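Local coordinates for protein probable ubiquitin-conjugating enzyme E2-19 kDa (Caenorhabditis elegans, PDB 1PZV) that probably catalyses the covalent attachment of ubiquitin to other proteins, receiving it from the E1 enzyme as a thioester, at residues A[55-60]-A[113-118]; A[66-71]-A[107-112]; A[79-84]-A[123-128]; A[89-94]-A[119-124]. One frame throughout, in Å; residues are numbered along the deposited sequence.

Interaction 1 (A[55-60]-A[113-118])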
loop_
_atom_site.group_PDB
_atom_site.type_symbol
_atom_site.label_atom_id
_atom_site.label_comp_id
_atom_site.label_asym_id
_atom_site.label_seq_id
_atom_site.Cartn_x
_atom_site.Cartn_y
_atom_site.Cartn_z
ATOM N N ALA A 55 6.647 3.123 -1.988
ATOM C CA ALA A 55 6.343 1.692 -2.005
ATOM C C ALA A 55 6.593 1.064 -3.372
ATOM O O ALA A 55 6.626 1.747 -4.401
ATOM C CB ALA A 55 4.890 1.450 -1.567
ATOM N N ILE A 56 6.762 -0.248 -3.381
ATOM C CA ILE A 56 7.012 -0.940 -4.624
ATOM C C ILE A 56 6.046 -2.072 -4.873
ATOM O O ILE A 56 5.802 -2.907 -3.995
ATOM C CB ILE A 56 8.437 -1.468 -4.668
ATOM C CG1 ILE A 56 9.394 -0.280 -4.783
ATOM C CG2 ILE A 56 8.596 -2.452 -5.823
ATOM C CD1 ILE A 56 10.839 -0.652 -4.939
ATOM N N LEU A 57 5.484 -2.068 -6.082
ATOM C CA LEU A 57 4.532 -3.086 -6.514
ATOM C C LEU A 57 5.209 -4.058 -7.464
ATOM O O LEU A 57 5.800 -3.655 -8.465
ATOM C CB LEU A 57 3.339 -2.446 -7.226
ATOM C CG LEU A 57 2.270 -1.743 -6.392
ATOM C CD1 LEU A 57 1.341 -0.991 -7.310
ATOM C CD2 LEU A 57 1.497 -2.757 -5.573
ATOM N N ASP A 58 5.131 -5.340 -7.136
ATOM C CA ASP A 58 5.711 -6.379 -7.975
ATOM C C ASP A 58 4.566 -7.102 -8.663
ATOM O O ASP A 58 3.719 -7.698 -7.991
ATOM C CB ASP A 58 6.503 -7.363 -7.118
ATOM C CG ASP A 58 7.817 -6.786 -6.639
ATOM O OD1 ASP A 58 8.785 -6.781 -7.427
ATOM O OD2 ASP A 58 7.880 -6.326 -5.483
ATOM N N PHE A 59 4.527 -7.042 -9.992
ATOM C CA PHE A 59 3.462 -7.713 -10.731
ATOM C C PHE A 59 3.936 -9.001 -11.392
ATOM O O PHE A 59 4.934 -9.009 -12.123
ATOM C CB PHE A 59 2.891 -6.813 -11.836
ATOM C CG PHE A 59 2.250 -5.556 -11.339
ATOM C CD1 PHE A 59 3.024 -4.436 -11.034
ATOM C CD2 PHE A 59 0.870 -5.488 -11.171
ATOM C CE1 PHE A 59 2.428 -3.264 -10.578
ATOM C CE2 PHE A 59 0.265 -4.320 -10.715
ATOM C CZ PHE A 59 1.045 -3.207 -10.414
ATOM N N PRO A 60 3.216 -10.110 -11.157
ATOM C CA PRO A 60 3.588 -11.391 -11.760
ATOM C C PRO A 60 3.476 -11.288 -13.283
ATOM O O PRO A 60 2.961 -10.301 -13.812
ATOM C CB PRO A 60 2.566 -12.355 -11.175
ATOM C CG PRO A 60 1.365 -11.495 -11.008
ATOM C CD PRO A 60 1.958 -10.241 -10.402
ATOM N N HIS A 113 -9.958 -6.993 -11.100
ATOM C CA HIS A 113 -9.410 -5.904 -10.285
ATOM C C HIS A 113 -8.252 -5.177 -10.980
ATOM O O HIS A 113 -7.566 -5.741 -11.837
ATOM C CB HIS A 113 -8.941 -6.414 -8.909
ATOM C CG HIS A 113 -10.058 -6.737 -7.962
ATOM N ND1 HIS A 113 -11.264 -6.069 -7.976
ATOM C CD2 HIS A 113 -10.131 -7.623 -6.938
ATOM C CE1 HIS A 113 -12.032 -6.530 -7.003
ATOM N NE2 HIS A 113 -11.369 -7.473 -6.358
ATOM N N THR A 114 -8.043 -3.919 -10.598
ATOM C CA THR A 114 -6.978 -3.106 -11.177
ATOM C C THR A 114 -6.083 -2.481 -10.103
ATOM O O THR A 114 -6.375 -2.554 -8.895
ATOM C CB THR A 114 -7.551 -1.962 -12.036
ATOM O OG1 THR A 114 -8.217 -1.017 -11.191
ATOM C CG2 THR A 114 -8.532 -2.502 -13.055
ATOM N N VAL A 115 -4.988 -1.877 -10.559
ATOM C CA VAL A 115 -4.049 -1.228 -9.662
ATOM C C VAL A 115 -4.871 -0.235 -8.860
ATOM O O VAL A 115 -4.646 -0.033 -7.661
ATOM C CB VAL A 115 -2.949 -0.490 -10.456
ATOM C CG1 VAL A 115 -2.016 0.237 -9.510
ATOM C CG2 VAL A 115 -2.168 -1.486 -11.302
ATOM N N GLU A 116 -5.839 0.365 -9.546
ATOM C CA GLU A 116 -6.726 1.329 -8.934
ATOM C C GLU A 116 -7.432 0.707 -7.736
ATOM O O GLU A 116 -7.503 1.314 -6.674
ATOM C CB GLU A 116 -7.761 1.811 -9.949
ATOM C CG GLU A 116 -8.800 2.768 -9.359
ATOM C CD GLU A 116 -9.866 3.188 -10.359
ATOM O OE1 GLU A 116 -10.766 3.964 -9.959
ATOM O OE2 GLU A 116 -9.809 2.747 -11.536
ATOM N N THR A 117 -7.951 -0.503 -7.917
ATOM C CA THR A 117 -8.644 -1.217 -6.850
ATOM C C THR A 117 -7.709 -1.397 -5.646
ATOM O O THR A 117 -8.077 -1.125 -4.500
ATOM C CB THR A 117 -9.122 -2.620 -7.332
ATOM O OG1 THR A 117 -9.934 -2.480 -8.508
ATOM C CG2 THR A 117 -9.951 -3.309 -6.242
ATOM N N ILE A 118 -6.500 -1.865 -5.919
ATOM C CA ILE A 118 -5.499 -2.062 -4.887
ATOM C C ILE A 118 -5.259 -0.743 -4.169
ATOM O O ILE A 118 -5.409 -0.661 -2.946
ATOM C CB ILE A 118 -4.153 -2.535 -5.492
ATOM C CG1 ILE A 118 -4.316 -3.935 -6.068
ATOM C CG2 ILE A 118 -3.056 -2.536 -4.435
ATOM C CD1 ILE A 118 -3.143 -4.392 -6.888
#
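At a chi1 of 177° Val115 turns CG1 opposite its own N and CG2 opposite the carbonyl carbon, sending the two methyls to different partners on strand 52-58 and the residue just after it. CG1 meets Leu57 CD1 at 4.2 Å, a loose apolar touch, while CG2 lies 3.8 Å from Phe59 CZ. CG2 is equally near to CE2 of the same ring, and the valine crosses the phenylalanine at about a right angle. Leu57 and Phe59, on the strand and just past it, both carry CG beside the backbone N and extend inward, alternating with Asp58. Phe59 also stands edge-to-face with Tyr63, while Leu57 packs on Val38 and Met70, so the valine sits largely among apolar side chains, with Gln11 of helix 5-17 also touching it. At the start of the helix, with Thr114 at the N-cap, Thr114 and Thr117 form a capping box: Thr114 N donates to Thr117 OG1 over 3.2 Å, nearly straight at 174°, and the return bond is weak. Val115 lies in this capped first turn and points to the sheet, as does Ile118. This is the core of the ubiquitin-conjugating (UBC) fold, a central helix packed on a four-stranded antiparallel meander.

Interaction 2 (A[66-71]-A[107-112]); sequences KPPKMK and ERWLPV
Trp109 lies flat against Pro67, whose ring overlaps one face of the indole. Pro67 CD sits 3.9 Å from the centroid of the five-membered ring of Trp109 and 29° off its normal, a CH-pi contact, while Pro67 CA is also 3.9 Å above the plane, near the middle of the indole. The two side chains run past each other in opposite directions; Pro67 covers the pyrrole end and the middle, Pro68 the benzene rim. Pro68 lies on the same face, its CD reaching Trp109 CZ3 at 4.3 Å. A chi1 of 171° swings CG to the far side of CB from the tryptophan's own N and carries the indole away from its loop, over the prolines. These belong to the YPxxPP sequence of ubiquitin-conjugating enzymes, which leads into strand 69-72, and Trp109 stands in the long connection between that strand and helix 115-127. The pyrrole nitrogen is used by the same motif, since Trp109 NE1 hydrogen-bonds to Pro64 O; this fixes the rotation of the ring. Trp109 further touches Ile118 on the helix. Were Trp109 an alanine, Pro67 would probably lose its aromatic partner and Pro64 O its donor, with a gap opened between the proline segment and the loop. Lys66 takes its charged end elsewhere, to a salt bridge with Asp94, and its backbone N lies 3.4 Å from Trp109 NE1 without bonding, both being donors.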
loop_
_atom_site.group_PDB
_atom_site.type_symbol
_atom_site.label_atom_id
_atom_site.label_comp_id
_atom_site.label_asym_id
_atom_site.label_seq_id
_atom_site.Cartn_x
_atom_site.Cartn_y
_atom_site.Cartn_z
ATOM N N LYS A 66 -3.612 -12.952 -10.776
ATOM C CA LYS A 66 -2.550 -13.189 -9.811
ATOM C C LYS A 66 -2.178 -11.821 -9.263
ATOM O O LYS A 66 -1.641 -10.976 -9.976
ATOM C CB LYS A 66 -1.349 -13.862 -10.489
ATOM C CG LYS A 66 -0.133 -14.058 -9.591
ATOM C CD LYS A 66 -0.428 -14.897 -8.353
ATOM C CE LYS A 66 0.802 -14.940 -7.439
ATOM N NZ LYS A 66 0.582 -15.739 -6.202
ATOM N N PRO A 67 -2.484 -11.584 -7.981
ATOM C CA PRO A 67 -2.205 -10.320 -7.293
ATOM C C PRO A 67 -0.732 -9.944 -7.278
ATOM O O PRO A 67 0.157 -10.802 -7.322
ATOM C CB PRO A 67 -2.711 -10.563 -5.867
ATOM C CG PRO A 67 -3.625 -11.714 -5.985
ATOM C CD PRO A 67 -3.019 -12.580 -7.044
ATOM N N PRO A 68 -0.456 -8.641 -7.249
ATOM C CA PRO A 68 0.932 -8.198 -7.213
ATOM C C PRO A 68 1.302 -8.150 -5.736
ATOM O O PRO A 68 0.423 -8.172 -4.876
ATOM C CB PRO A 68 0.858 -6.814 -7.837
ATOM C CG PRO A 68 -0.485 -6.325 -7.365
ATOM C CD PRO A 68 -1.356 -7.530 -7.606
ATOM N N LYS A 69 2.590 -8.103 -5.433
ATOM C CA LYS A 69 3.018 -8.022 -4.043
ATOM C C LYS A 69 3.332 -6.563 -3.759
ATOM O O LYS A 69 3.971 -5.897 -4.577
ATOM C CB LYS A 69 4.264 -8.889 -3.802
ATOM C CG LYS A 69 3.998 -10.395 -3.869
ATOM C CD LYS A 69 5.203 -11.205 -3.399
ATOM C CE LYS A 69 4.851 -12.683 -3.235
ATOM N NZ LYS A 69 5.981 -13.479 -2.665
ATOM N N MET A 70 2.865 -6.050 -2.625
ATOM C CA MET A 70 3.137 -4.661 -2.290
ATOM C C MET A 70 4.011 -4.539 -1.063
ATOM O O MET A 70 3.607 -4.917 0.034
ATOM C CB MET A 70 1.842 -3.889 -2.066
ATOM C CG MET A 70 2.069 -2.401 -1.855
ATOM S SD MET A 70 0.529 -1.496 -1.935
ATOM C CE MET A 70 1.098 0.189 -1.905
ATOM N N LYS A 71 5.212 -4.006 -1.259
ATOM C CA LYS A 71 6.157 -3.829 -0.167
ATOM C C LYS A 71 6.465 -2.356 0.067
ATOM O O LYS A 71 6.953 -1.667 -0.824
ATOM C CB LYS A 71 7.468 -4.567 -0.467
ATOM C CG LYS A 71 8.540 -4.305 0.575
ATOM C CD LYS A 71 9.740 -5.236 0.417
ATOM C CE LYS A 71 10.788 -4.958 1.498
ATOM N NZ LYS A 71 11.841 -6.013 1.555
ATOM N N GLU A 107 -13.717 -10.044 -1.581
ATOM C CA GLU A 107 -12.716 -9.691 -0.569
ATOM C C GLU A 107 -11.296 -9.956 -1.080
ATOM O O GLU A 107 -10.423 -9.084 -1.011
ATOM C CB GLU A 107 -12.951 -10.513 0.715
ATOM C CG GLU A 107 -14.206 -10.152 1.523
ATOM C CD GLU A 107 -14.077 -8.823 2.259
ATOM O OE1 GLU A 107 -15.008 -8.453 3.007
ATOM O OE2 GLU A 107 -13.042 -8.144 2.087
ATOM N N ARG A 108 -11.078 -11.174 -1.570
ATOM C CA ARG A 108 -9.785 -11.598 -2.105
ATOM C C ARG A 108 -9.539 -10.950 -3.465
ATOM O O ARG A 108 -10.317 -10.112 -3.913
ATOM C CB ARG A 108 -9.745 -13.128 -2.262
ATOM C CG ARG A 108 -9.301 -13.914 -1.027
ATOM C CD ARG A 108 -10.189 -13.657 0.194
ATOM N NE ARG A 108 -9.590 -14.219 1.408
ATOM C CZ ARG A 108 -9.888 -13.843 2.651
ATOM N NH1 ARG A 108 -9.276 -14.424 3.674
ATOM N NH2 ARG A 108 -10.789 -12.890 2.875
ATOM N N TRP A 109 -8.460 -11.354 -4.124
ATOM C CA TRP A 109 -8.133 -10.806 -5.426
ATOM C C TRP A 109 -8.899 -11.413 -6.604
ATOM O O TRP A 109 -8.922 -12.630 -6.790
ATOM C CB TRP A 109 -6.644 -10.944 -5.692
ATOM C CG TRP A 109 -6.271 -10.599 -7.107
ATOM C CD1 TRP A 109 -6.166 -11.464 -8.166
ATOM C CD2 TRP A 109 -5.979 -9.295 -7.624
ATOM N NE1 TRP A 109 -5.830 -10.778 -9.308
ATOM C CE2 TRP A 109 -5.715 -9.445 -9.009
ATOM C CE3 TRP A 109 -5.927 -8.014 -7.056
ATOM C CZ2 TRP A 109 -5.389 -8.358 -9.835
ATOM C CZ3 TRP A 109 -5.604 -6.933 -7.879
ATOM C CH2 TRP A 109 -5.345 -7.115 -9.256
ATOM N N LEU A 110 -9.506 -10.548 -7.410
ATOM C CA LEU A 110 -10.254 -10.973 -8.583
ATOM C C LEU A 110 -9.502 -10.552 -9.842
ATOM O O LEU A 110 -8.717 -9.599 -9.811
ATOM C CB LEU A 110 -11.643 -10.355 -8.558
ATOM C CG LEU A 110 -12.573 -10.979 -7.521
ATOM C CD1 LEU A 110 -13.860 -10.170 -7.430
ATOM C CD2 LEU A 110 -12.851 -12.429 -7.908
ATOM N N PRO A 111 -9.722 -11.258 -10.967
ATOM C CA PRO A 111 -9.031 -10.914 -12.216
ATOM C C PRO A 111 -9.539 -9.618 -12.838
ATOM O O PRO A 111 -8.871 -9.043 -13.695
ATOM C CB PRO A 111 -9.291 -12.129 -13.110
ATOM C CG PRO A 111 -9.578 -13.237 -12.133
ATOM C CD PRO A 111 -10.438 -12.532 -11.115
ATOM N N VAL A 112 -10.723 -9.177 -12.407
ATOM C CA VAL A 112 -11.316 -7.933 -12.902
ATOM C C VAL A 112 -10.799 -6.734 -12.104
ATOM O O VAL A 112 -11.160 -5.588 -12.392
ATOM C CB VAL A 112 -12.883 -7.938 -12.815
ATOM C CG1 VAL A 112 -13.458 -9.035 -13.702
ATOM C CG2 VAL A 112 -13.344 -8.112 -11.371
#

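Interaction 3 (A[79-84]-A[123-128]); sequences PNIDKE and ISMLTD
Asn80 closes the His-Pro-Asn signature of ubiquitin-conjugating enzymes, His78-Pro79-Asn80, and with Ile81 it packs on Met125 of the central helix 115-127. The Asn80 side chain is about 5 Å from that of Cys88, the predicted thioester cysteine. Met125 runs out from the helix nearly extended through chi1 (166°) and chi2, then bends at chi3 (76°). Its sulphur SD comes to 3.9 Å from Asn80 CB and also lies 3.5 Å from Ile81 CD1. The bend turns the terminal methyl to Ile81 as well: CE lies 3.4 Å from Ile81 CD1, which thus touches both ends of the S-CH3 bond, with the two side chains crossing at about a right angle. The asparagine offers its apolar CB to the thioether, while its amide ND2 donates to Asn130 O in the loop beyond the helix. His78 and Val87 also touch Met125. With a serine in place of Met125, Asn80 CB and Ile81 CD1 would probably lose their support, leaving a gap under the signature loop and the asparagine less firmly placed. In the last turn of the helix two bonds close on one carbonyl: Ile123 O accepts from Thr127 N at 2.9 Å and from Thr127 OG1 at 2.6 Å, the hydroxyl standing 40° out of the carbonyl plane.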
loop_
_atom_site.group_PDB
_atom_site.type_symbol
_atom_site.label_atom_id
_atom_site.label_comp_id
_atom_site.label_asym_id
_atom_site.label_seq_id
_atom_site.Cartn_x
_atom_site.Cartn_y
_atom_site.Cartn_z
ATOM N N PRO A 79 -0.669 -1.973 11.708
ATOM C CA PRO A 79 -1.089 -3.335 12.041
ATOM C C PRO A 79 -1.029 -4.288 10.844
ATOM O O PRO A 79 -0.702 -5.469 11.001
ATOM C CB PRO A 79 -2.519 -3.138 12.533
ATOM C CG PRO A 79 -2.435 -1.802 13.223
ATOM C CD PRO A 79 -1.606 -0.978 12.263
ATOM N N ASN A 80 -1.340 -3.775 9.651
ATOM C CA ASN A 80 -1.353 -4.607 8.453
ATOM C C ASN A 80 -0.146 -4.517 7.542
ATOM O O ASN A 80 -0.178 -4.964 6.400
ATOM C CB ASN A 80 -2.625 -4.340 7.673
ATOM C CG ASN A 80 -3.860 -4.624 8.499
ATOM O OD1 ASN A 80 -4.627 -3.708 8.819
ATOM N ND2 ASN A 80 -4.055 -5.899 8.872
ATOM N N ILE A 81 0.922 -3.929 8.054
ATOM C CA ILE A 81 2.167 -3.845 7.315
ATOM C C ILE A 81 3.125 -4.549 8.275
ATOM O O ILE A 81 3.275 -4.113 9.418
ATOM C CB ILE A 81 2.646 -2.400 7.140
ATOM C CG1 ILE A 81 1.494 -1.505 6.694
ATOM C CG2 ILE A 81 3.775 -2.360 6.121
ATOM C CD1 ILE A 81 0.986 -1.799 5.309
ATOM N N ASP A 82 3.747 -5.642 7.843
ATOM C CA ASP A 82 4.664 -6.325 8.741
ATOM C C ASP A 82 5.924 -5.493 8.974
ATOM O O ASP A 82 6.056 -4.377 8.464
ATOM C CB ASP A 82 5.031 -7.732 8.222
ATOM C CG ASP A 82 5.825 -7.707 6.926
ATOM O OD1 ASP A 82 6.641 -6.783 6.730
ATOM O OD2 ASP A 82 5.647 -8.633 6.107
ATOM N N LYS A 83 6.837 -6.049 9.759
ATOM C CA LYS A 83 8.099 -5.402 10.102
ATOM C C LYS A 83 9.042 -5.290 8.906
ATOM O O LYS A 83 10.120 -4.706 9.001
ATOM C CB LYS A 83 8.773 -6.186 11.239
ATOM C CG LYS A 83 8.192 -7.606 11.459
ATOM C CD LYS A 83 8.319 -8.491 10.210
ATOM C CE LYS A 83 7.723 -9.880 10.429
ATOM N NZ LYS A 83 7.907 -10.775 9.241
ATOM N N GLU A 84 8.635 -5.857 7.778
ATOM C CA GLU A 84 9.456 -5.799 6.575
ATOM C C GLU A 84 8.815 -4.891 5.525
ATOM O O GLU A 84 9.240 -4.866 4.374
ATOM C CB GLU A 84 9.667 -7.207 6.015
ATOM C CG GLU A 84 10.245 -8.170 7.044
ATOM C CD GLU A 84 10.549 -9.549 6.474
ATOM O OE1 GLU A 84 11.560 -9.692 5.742
ATOM O OE2 GLU A 84 9.768 -10.488 6.762
ATOM N N ILE A 123 -6.049 2.972 0.786
ATOM C CA ILE A 123 -6.461 4.131 1.545
ATOM C C ILE A 123 -7.281 3.590 2.724
ATOM O O ILE A 123 -7.194 4.100 3.844
ATOM C CB ILE A 123 -7.345 5.078 0.717
ATOM C CG1 ILE A 123 -6.492 5.803 -0.322
ATOM C CG2 ILE A 123 -8.053 6.084 1.640
ATOM C CD1 ILE A 123 -7.283 6.751 -1.187
ATOM N N SER A 124 -8.075 2.554 2.461
ATOM C CA SER A 124 -8.887 1.932 3.494
ATOM C C SER A 124 -8.000 1.366 4.600
ATOM O O SER A 124 -8.242 1.598 5.776
ATOM C CB SER A 124 -9.719 0.792 2.908
ATOM O OG SER A 124 -10.793 1.263 2.125
ATOM N N MET A 125 -6.981 0.607 4.220
ATOM C CA MET A 125 -6.086 0.035 5.205
ATOM C C MET A 125 -5.520 1.085 6.161
ATOM O O MET A 125 -5.473 0.869 7.378
ATOM C CB MET A 125 -4.927 -0.676 4.525
ATOM C CG MET A 125 -3.808 -0.995 5.490
ATOM S SD MET A 125 -2.470 -1.834 4.697
ATOM C CE MET A 125 -1.695 -0.449 3.806
ATOM N N LEU A 126 -5.074 2.211 5.608
ATOM C CA LEU A 126 -4.513 3.275 6.429
ATOM C C LEU A 126 -5.603 3.981 7.257
ATOM O O LEU A 126 -5.381 4.371 8.404
ATOM C CB LEU A 126 -3.788 4.283 5.539
ATOM C CG LEU A 126 -2.635 3.742 4.683
ATOM C CD1 LEU A 126 -2.167 4.830 3.732
ATOM C CD2 LEU A 126 -1.483 3.259 5.558
ATOM N N THR A 127 -6.786 4.126 6.676
ATOM C CA THR A 127 -7.895 4.790 7.350
ATOM C C THR A 127 -8.602 3.894 8.369
ATOM O O THR A 127 -9.097 4.369 9.399
ATOM C CB THR A 127 -8.957 5.254 6.332
ATOM O OG1 THR A 127 -8.308 5.918 5.245
ATOM C CG2 THR A 127 -9.956 6.201 6.990
ATOM N N ASP A 128 -8.645 2.598 8.076
ATOM C CA ASP A 128 -9.332 1.642 8.941
ATOM C C ASP A 128 -8.655 0.273 8.925
ATOM O O ASP A 128 -9.049 -0.616 8.171
ATOM C CB ASP A 128 -10.774 1.501 8.465
ATOM C CG ASP A 128 -11.709 1.132 9.574
ATOM O OD1 ASP A 128 -11.491 0.072 10.219
ATOM O OD2 ASP A 128 -12.659 1.915 9.799
#

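Interaction 4 (A[89-94]-A[119-124])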
loop_
_atom_site.group_PDB
_atom_site.type_symbol
_atom_site.label_atom_id
_atom_site.label_comp_id
_atom_site.label_asym_id
_atom_site.label_seq_id
_atom_site.Cartn_x
_atom_site.Cartn_y
_atom_site.Cartn_z
ATOM N N ILE A 89 -3.030 -7.445 2.998
ATOM C CA ILE A 89 -4.474 -7.207 2.976
ATOM C C ILE A 89 -5.171 -8.239 2.076
ATOM O O ILE A 89 -4.550 -8.791 1.169
ATOM C CB ILE A 89 -4.776 -5.775 2.502
ATOM C CG1 ILE A 89 -4.142 -5.538 1.120
ATOM C CG2 ILE A 89 -4.266 -4.783 3.551
ATOM C CD1 ILE A 89 -4.354 -4.155 0.563
ATOM N N SER A 90 -6.452 -8.497 2.342
ATOM C CA SER A 90 -7.230 -9.503 1.604
ATOM C C SER A 90 -7.131 -9.466 0.082
ATOM O O SER A 90 -6.836 -10.483 -0.560
ATOM C CB SER A 90 -8.712 -9.409 1.978
ATOM O OG SER A 90 -8.904 -9.520 3.375
ATOM N N ILE A 91 -7.390 -8.292 -0.483
ATOM C CA ILE A 91 -7.380 -8.120 -1.921
ATOM C C ILE A 91 -6.058 -8.465 -2.604
ATOM O O ILE A 91 -5.974 -8.455 -3.825
ATOM C CB ILE A 91 -7.805 -6.689 -2.287
ATOM C CG1 ILE A 91 -8.137 -6.613 -3.773
ATOM C CG2 ILE A 91 -6.705 -5.705 -1.920
ATOM C CD1 ILE A 91 -8.680 -5.284 -4.195
ATOM N N LEU A 92 -5.021 -8.757 -1.831
ATOM C CA LEU A 92 -3.750 -9.130 -2.435
ATOM C C LEU A 92 -3.643 -10.633 -2.334
ATOM O O LEU A 92 -2.786 -11.262 -2.964
ATOM C CB LEU A 92 -2.575 -8.465 -1.727
ATOM C CG LEU A 92 -2.443 -6.955 -1.943
ATOM C CD1 LEU A 92 -1.152 -6.453 -1.299
ATOM C CD2 LEU A 92 -2.436 -6.639 -3.436
ATOM N N HIS A 93 -4.532 -11.210 -1.532
ATOM C CA HIS A 93 -4.567 -12.658 -1.345
ATOM C C HIS A 93 -5.050 -13.320 -2.616
ATOM O O HIS A 93 -5.669 -12.684 -3.452
ATOM C CB HIS A 93 -5.455 -13.059 -0.155
ATOM C CG HIS A 93 -5.001 -12.401 1.144
ATOM N ND1 HIS A 93 -5.715 -12.470 2.306
ATOM C CD2 HIS A 93 -3.894 -11.652 1.407
ATOM C CE1 HIS A 93 -5.081 -11.779 3.256
ATOM N NE2 HIS A 93 -3.986 -11.281 2.727
ATOM N N ASP A 94 -4.806 -14.609 -2.755
ATOM C CA ASP A 94 -5.115 -15.211 -4.026
ATOM C C ASP A 94 -5.109 -16.721 -4.027
ATOM O O ASP A 94 -4.064 -17.315 -3.831
ATOM C CB ASP A 94 -4.018 -14.803 -5.005
ATOM C CG ASP A 94 -2.640 -15.344 -4.635
ATOM O OD1 ASP A 94 -2.247 -16.416 -5.139
ATOM O OD2 ASP A 94 -1.943 -14.697 -3.822
ATOM N N LEU A 119 -4.891 0.290 -4.925
ATOM C CA LEU A 119 -4.612 1.576 -4.310
ATOM C C LEU A 119 -5.773 2.082 -3.457
ATOM O O LEU A 119 -5.566 2.674 -2.386
ATOM C CB LEU A 119 -4.223 2.607 -5.371
ATOM C CG LEU A 119 -2.895 2.319 -6.089
ATOM C CD1 LEU A 119 -2.492 3.531 -6.922
ATOM C CD2 LEU A 119 -1.821 2.002 -5.078
ATOM N N LEU A 120 -6.993 1.835 -3.913
ATOM C CA LEU A 120 -8.156 2.267 -3.161
ATOM C C LEU A 120 -8.262 1.496 -1.860
ATOM O O LEU A 120 -8.476 2.086 -0.800
ATOM C CB LEU A 120 -9.438 2.076 -3.979
ATOM C CG LEU A 120 -9.669 3.124 -5.071
ATOM C CD1 LEU A 120 -10.876 2.766 -5.911
ATOM C CD2 LEU A 120 -9.844 4.485 -4.408
ATOM N N SER A 121 -8.117 0.176 -1.926
ATOM C CA SER A 121 -8.217 -0.608 -0.701
ATOM C C SER A 121 -7.067 -0.241 0.249
ATOM O O SER A 121 -7.131 -0.517 1.449
ATOM C CB SER A 121 -8.237 -2.117 -1.006
ATOM O OG SER A 121 -6.960 -2.602 -1.353
ATOM N N VAL A 122 -6.027 0.401 -0.284
ATOM C CA VAL A 122 -4.900 0.828 0.550
ATOM C C VAL A 122 -5.255 2.084 1.365
ATOM O O VAL A 122 -4.807 2.247 2.506
ATOM C CB VAL A 122 -3.650 1.095 -0.290
ATOM C CG1 VAL A 122 -2.544 1.694 0.582
ATOM C CG2 VAL A 122 -3.196 -0.192 -0.926
ATOM N N ILE A 123 -6.049 2.972 0.786
ATOM C CA ILE A 123 -6.461 4.131 1.545
ATOM C C ILE A 123 -7.281 3.590 2.724
ATOM O O ILE A 123 -7.194 4.100 3.844
ATOM C CB ILE A 123 -7.345 5.078 0.717
ATOM C CG1 ILE A 123 -6.492 5.803 -0.322
ATOM C CG2 ILE A 123 -8.053 6.084 1.640
ATOM C CD1 ILE A 123 -7.283 6.751 -1.187
ATOM N N SER A 124 -8.075 2.554 2.461
ATOM C CA SER A 124 -8.887 1.932 3.494
ATOM C C SER A 124 -8.000 1.366 4.600
ATOM O O SER A 124 -8.242 1.598 5.776
ATOM C CB SER A 124 -9.719 0.792 2.908
ATOM O OG SER A 124 -10.793 1.263 2.125
#
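A short 3-10 turn, 90-92, faces the middle of helix 115-127, with Ile91 and Ser121 nearest at 7.7 Å between CA atoms and Ile89 and Val122 at 8.4 Å. The turn is held by its own backbone, Leu92 N donating to Ile89 O at 3.0 Å; Ile89, just before it, and Ile91 within it point to the helix. Both isoleucines converge on one small residue. Ile91 CG2 lies against Ser121 OG at 3.2 Å, and Ile89 CD1 reaches the same oxygen at 3.6 Å. In Ile89, CG1 sits between the backbone N and the carbonyl carbon (chi1 57°), and the extended chi2 then carries CD1 straight out to the helix, where it also grazes Val122 CG2 at 4.4 Å. Ile89 also touches Met125 one turn on, and Ile91 touches Thr117 one turn back. A short 3-10 turn soon after the cysteine is a recurrent element of ubiquitin-conjugating enzymes; here Ile89 is the residue next to Cys88, the predicted thioester site. No hydrogen bond crosses the contact. The Ser121 hydroxyl, with chi1 at 75°, bonds back to Ile118 O, so its bond is made within its own helix and not across the contact, and between these two segments the contact is van der Waals, isoleucine methyls against the hydroxyl and Val122.

Overall arrangement
Of the segments involved, 55-60 on strand 52-58 comes first from the N terminus, and interaction 1 closes the long loop from it to the start of helix 115-127. Interaction 2 is nested inside it, joining the entry to strand 69-72 with the loop ahead of the helix; strands 52-58 and 69-72 are antiparallel neighbours, so the two contacts share a sheet. Interactions 3 and 4 start within these loops but end farther along the helix, so each crosses interactions 1 and 2. They finish on overlapping turns, sharing Ile123 and Ser124, and Met125 meets Ile89 between them. The one helix thus ties the sheet to the loops before and after the predicted active-site cysteine.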